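Local coordinates for Glyoxalase/Bleomycin resistance protein/dioxygenase domain (Frankia sp., PDB 2RK0) that is of unassigned function but belongs to the glyoxalase/bleomycin resistance/dioxygenase superfamily, probably acting as an enzyme or small-molecule-binding protein, at residues F42-L47 / S52-E57. Numbering follows the deposited sequence.
Sequences FAHGVL and SIVLRE
Ile53 O takes two N-H groups: the backbone N of Gly45, 3.0 Å away, and the indole NE1 of Trp29 from the loop ahead of strand 30-36. In return Ile53 N bonds to Gly45 O at 2.9 Å, and two residues further along Ala43 and Leu55 exchange a second pair of backbone bonds.

Between and beyond these rungs lie the non-hydrogen-bonded pairs, whose side chains share one face. With CG anti to the backbone N (chi1 171°), the His44 imidazole reaches diagonally past Val54 to Ser52. There NE2 of His44 meets Ser52 OG at 3.0 Å, in the ring plane and almost straight. Val54 CG2 lies 4.0 Å from His44 CD2. Farther along, Arg56 bends at chi3 and lays one guanidinium face against Phe42 CB, which sits 3.5 Å above that plane; the aromatic ring runs alongside. Arg56 NH1 is held by Thr40 OG1, and NE makes a long, weak ion pair with Asp74 of the second subunit.

Ala43, Leu55 and Ile53 point to the other face, where the first two pack on helix 16-27. Leu47, just beyond the strand end, brings CD1 to 3.3 Å of Ile53 CD1, shorter than a normal carbon contact and so doubtful in detail. This antiparallel hairpin supplies the two central strands of a βαβββ module, the repeating unit of the vicinal oxygen chelate fold.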
ATOM      1  N   PHE A  42     -12.408   7.267 -10.848  1.00 27.96           N
ATOM      2  CA  PHE A  42     -12.068   6.257  -9.863  1.00 27.87           C
ATOM      3  C   PHE A  42     -13.079   5.125  -9.820  1.00 26.98           C
ATOM      4  O   PHE A  42     -14.208   5.250 -10.308  1.00 27.62           O
ATOM      5  CB  PHE A  42     -11.968   6.903  -8.480  1.00 29.39           C
ATOM      6  CG  PHE A  42     -13.298   7.264  -7.893  1.00 32.35           C
ATOM      7  CD1 PHE A  42     -14.087   6.294  -7.281  1.00 33.50           C
ATOM      8  CD2 PHE A  42     -13.787   8.563  -7.989  1.00 33.54           C
ATOM      9  CE1 PHE A  42     -15.346   6.608  -6.773  1.00 35.89           C
ATOM     10  CE2 PHE A  42     -15.049   8.892  -7.485  1.00 34.95           C
ATOM     11  CZ  PHE A  42     -15.830   7.911  -6.876  1.00 35.16           C
ATOM     12  N   ALA A  43     -12.649   4.017  -9.234  1.00 24.20           N
ATOM     13  CA  ALA A  43     -13.483   2.842  -9.063  1.00 23.38           C
ATOM     14  C   ALA A  43     -13.065   2.249  -7.730  1.00 23.40           C
ATOM     15  O   ALA A  43     -11.910   1.862  -7.542  1.00 21.12           O
ATOM     16  CB  ALA A  43     -13.252   1.840 -10.190  1.00 23.15           C
ATOM     17  N   HIS A  44     -14.002   2.217  -6.793  1.00 24.28           N
ATOM     18  CA  HIS A  44     -13.743   1.675  -5.473  1.00 23.84           C
ATOM     19  C   HIS A  44     -14.282   0.254  -5.393  1.00 23.92           C
ATOM     20  O   HIS A  44     -15.450   0.011  -5.686  1.00 23.30           O
ATOM     21  CB  HIS A  44     -14.427   2.530  -4.407  1.00 27.80           C
ATOM     22  CG  HIS A  44     -14.392   1.928  -3.038  1.00 31.93           C
ATOM     23  ND1 HIS A  44     -15.275   2.291  -2.044  1.00 35.49           N
ATOM     24  CD2 HIS A  44     -13.583   0.987  -2.495  1.00 33.69           C
ATOM     25  CE1 HIS A  44     -15.012   1.597  -0.950  1.00 35.39           C
ATOM     26  NE2 HIS A  44     -13.991   0.799  -1.197  1.00 34.40           N
ATOM     27  N   GLY A  45     -13.426  -0.677  -4.992  1.00 21.52           N
ATOM     28  CA  GLY A  45     -13.847  -2.058  -4.867  1.00 22.29           C
ATOM     29  C   GLY A  45     -13.259  -2.685  -3.619  1.00 22.11           C
ATOM     30  O   GLY A  45     -12.433  -2.076  -2.937  1.00 19.86           O
ATOM     31  N   VAL A  46     -13.689  -3.903  -3.308  1.00 21.71           N
ATOM     32  CA  VAL A  46     -13.172  -4.596  -2.138  1.00 22.49           C
ATOM     33  C   VAL A  46     -12.693  -5.978  -2.538  1.00 22.67           C
ATOM     34  O   VAL A  46     -13.250  -6.602  -3.443  1.00 21.92           O
ATOM     35  CB  VAL A  46     -14.247  -4.743  -1.042  1.00 24.78           C
ATOM     36  CG1 VAL A  46     -13.624  -5.337   0.206  1.00 25.04           C
ATOM     37  CG2 VAL A  46     -14.866  -3.391  -0.731  1.00 26.11           C
ATOM     38  N   LEU A  47     -11.651  -6.448  -1.866  1.00 23.04           N
ATOM     39  CA  LEU A  47     -11.091  -7.764  -2.140  1.00 24.62           C
ATOM     40  C   LEU A  47     -11.624  -8.771  -1.139  1.00 26.34           C
ATOM     41  O   LEU A  47     -12.154  -8.400  -0.093  1.00 27.62           O
ATOM     42  CB  LEU A  47      -9.569  -7.746  -1.987  1.00 23.84           C
ATOM     43  CG  LEU A  47      -8.713  -6.771  -2.790  1.00 24.63           C
ATOM     44  CD1 LEU A  47      -7.286  -6.899  -2.309  1.00 26.15           C
ATOM     45  CD2 LEU A  47      -8.807  -7.066  -4.274  1.00 25.57           C
ATOM     46  N   SER A  52     -10.098  -2.755   1.044  1.00 23.43           N
ATOM     47  CA  SER A  52     -10.634  -1.836   0.051  1.00 23.31           C
ATOM     48  C   SER A  52      -9.512  -1.298  -0.820  1.00 22.31           C
ATOM     49  O   SER A  52      -8.488  -0.840  -0.317  1.00 21.38           O
ATOM     50  CB  SER A  52     -11.343  -0.647   0.713  1.00 23.74           C
ATOM     51  OG  SER A  52     -12.716  -0.907   0.940  1.00 28.31           O
ATOM     52  N   ILE A  53      -9.716  -1.362  -2.128  1.00 21.19           N
ATOM     53  CA  ILE A  53      -8.743  -0.848  -3.072  1.00 21.16           C
ATOM     54  C   ILE A  53      -9.444   0.077  -4.050  1.00 20.63           C
ATOM     55  O   ILE A  53     -10.421  -0.305  -4.703  1.00 19.51           O
ATOM     56  CB  ILE A  53      -8.058  -1.967  -3.876  1.00 21.34           C
ATOM     57  CG1 ILE A  53      -7.206  -2.822  -2.945  1.00 21.07           C
ATOM     58  CG2 ILE A  53      -7.182  -1.357  -4.972  1.00 20.86           C
ATOM     59  CD1 ILE A  53      -6.499  -3.937  -3.644  1.00 26.78           C
ATOM     60  N   VAL A  54      -8.942   1.301  -4.140  1.00 18.82           N
ATOM     61  CA  VAL A  54      -9.513   2.275  -5.049  1.00 19.74           C
ATOM     62  C   VAL A  54      -8.544   2.445  -6.212  1.00 19.35           C
ATOM     63  O   VAL A  54      -7.354   2.675  -6.005  1.00 17.95           O
ATOM     64  CB  VAL A  54      -9.719   3.644  -4.361  1.00 19.72           C
ATOM     65  CG1 VAL A  54     -10.408   4.605  -5.323  1.00 19.77           C
ATOM     66  CG2 VAL A  54     -10.550   3.468  -3.077  1.00 19.09           C
ATOM     67  N   LEU A  55      -9.057   2.292  -7.429  1.00 18.92           N
ATOM     68  CA  LEU A  55      -8.254   2.450  -8.637  1.00 18.94           C
ATOM     69  C   LEU A  55      -8.525   3.869  -9.113  1.00 20.90           C
ATOM     70  O   LEU A  55      -9.676   4.299  -9.177  1.00 19.55           O
ATOM     71  CB  LEU A  55      -8.680   1.428  -9.697  1.00 18.99           C
ATOM     72  CG  LEU A  55      -8.604  -0.030  -9.222  1.00 19.51           C
ATOM     73  CD1 LEU A  55      -9.051  -0.990 -10.317  1.00 18.63           C
ATOM     74  CD2 LEU A  55      -7.182  -0.342  -8.807  1.00 19.12           C
ATOM     75  N   ARG A  56      -7.471   4.603  -9.445  1.00 21.67           N
ATOM     76  CA  ARG A  56      -7.656   5.984  -9.861  1.00 23.20           C
ATOM     77  C   ARG A  56      -6.864   6.380 -11.110  1.00 23.19           C
ATOM     78  O   ARG A  56      -5.644   6.225 -11.168  1.00 20.35           O
ATOM     79  CB  ARG A  56      -7.293   6.892  -8.683  1.00 25.71           C
ATOM     80  CG  ARG A  56      -7.713   8.339  -8.829  1.00 31.78           C
ATOM     81  CD  ARG A  56      -7.570   9.065  -7.496  1.00 34.29           C
ATOM     82  NE  ARG A  56      -8.537   8.588  -6.510  1.00 36.67           N
ATOM     83  CZ  ARG A  56      -9.782   9.048  -6.401  1.00 38.57           C
ATOM     84  NH1 ARG A  56     -10.217  10.004  -7.212  1.00 40.50           N
ATOM     85  NH2 ARG A  56     -10.598   8.548  -5.488  1.00 37.35           N
ATOM     86  N   GLU A  57      -7.576   6.889 -12.108  1.00 23.19           N
ATOM     87  CA  GLU A  57      -6.942   7.327 -13.343  1.00 24.93           C
ATOM     88  C   GLU A  57      -6.921   8.849 -13.357  1.00 25.45           C
ATOM     89  O   GLU A  57      -7.966   9.484 -13.247  1.00 26.08           O
ATOM     90  CB  GLU A  57      -7.711   6.831 -14.563  1.00 24.61           C
ATOM     91  CG  GLU A  57      -6.947   7.014 -15.866  1.00 28.57           C
ATOM     92  CD  GLU A  57      -7.791   6.717 -17.093  1.00 30.02           C
ATOM     93  OE1 GLU A  57      -8.623   5.786 -17.036  1.00 30.21           O
ATOM     94  OE2 GLU A  57      -7.608   7.405 -18.119  1.00 31.22           O
TER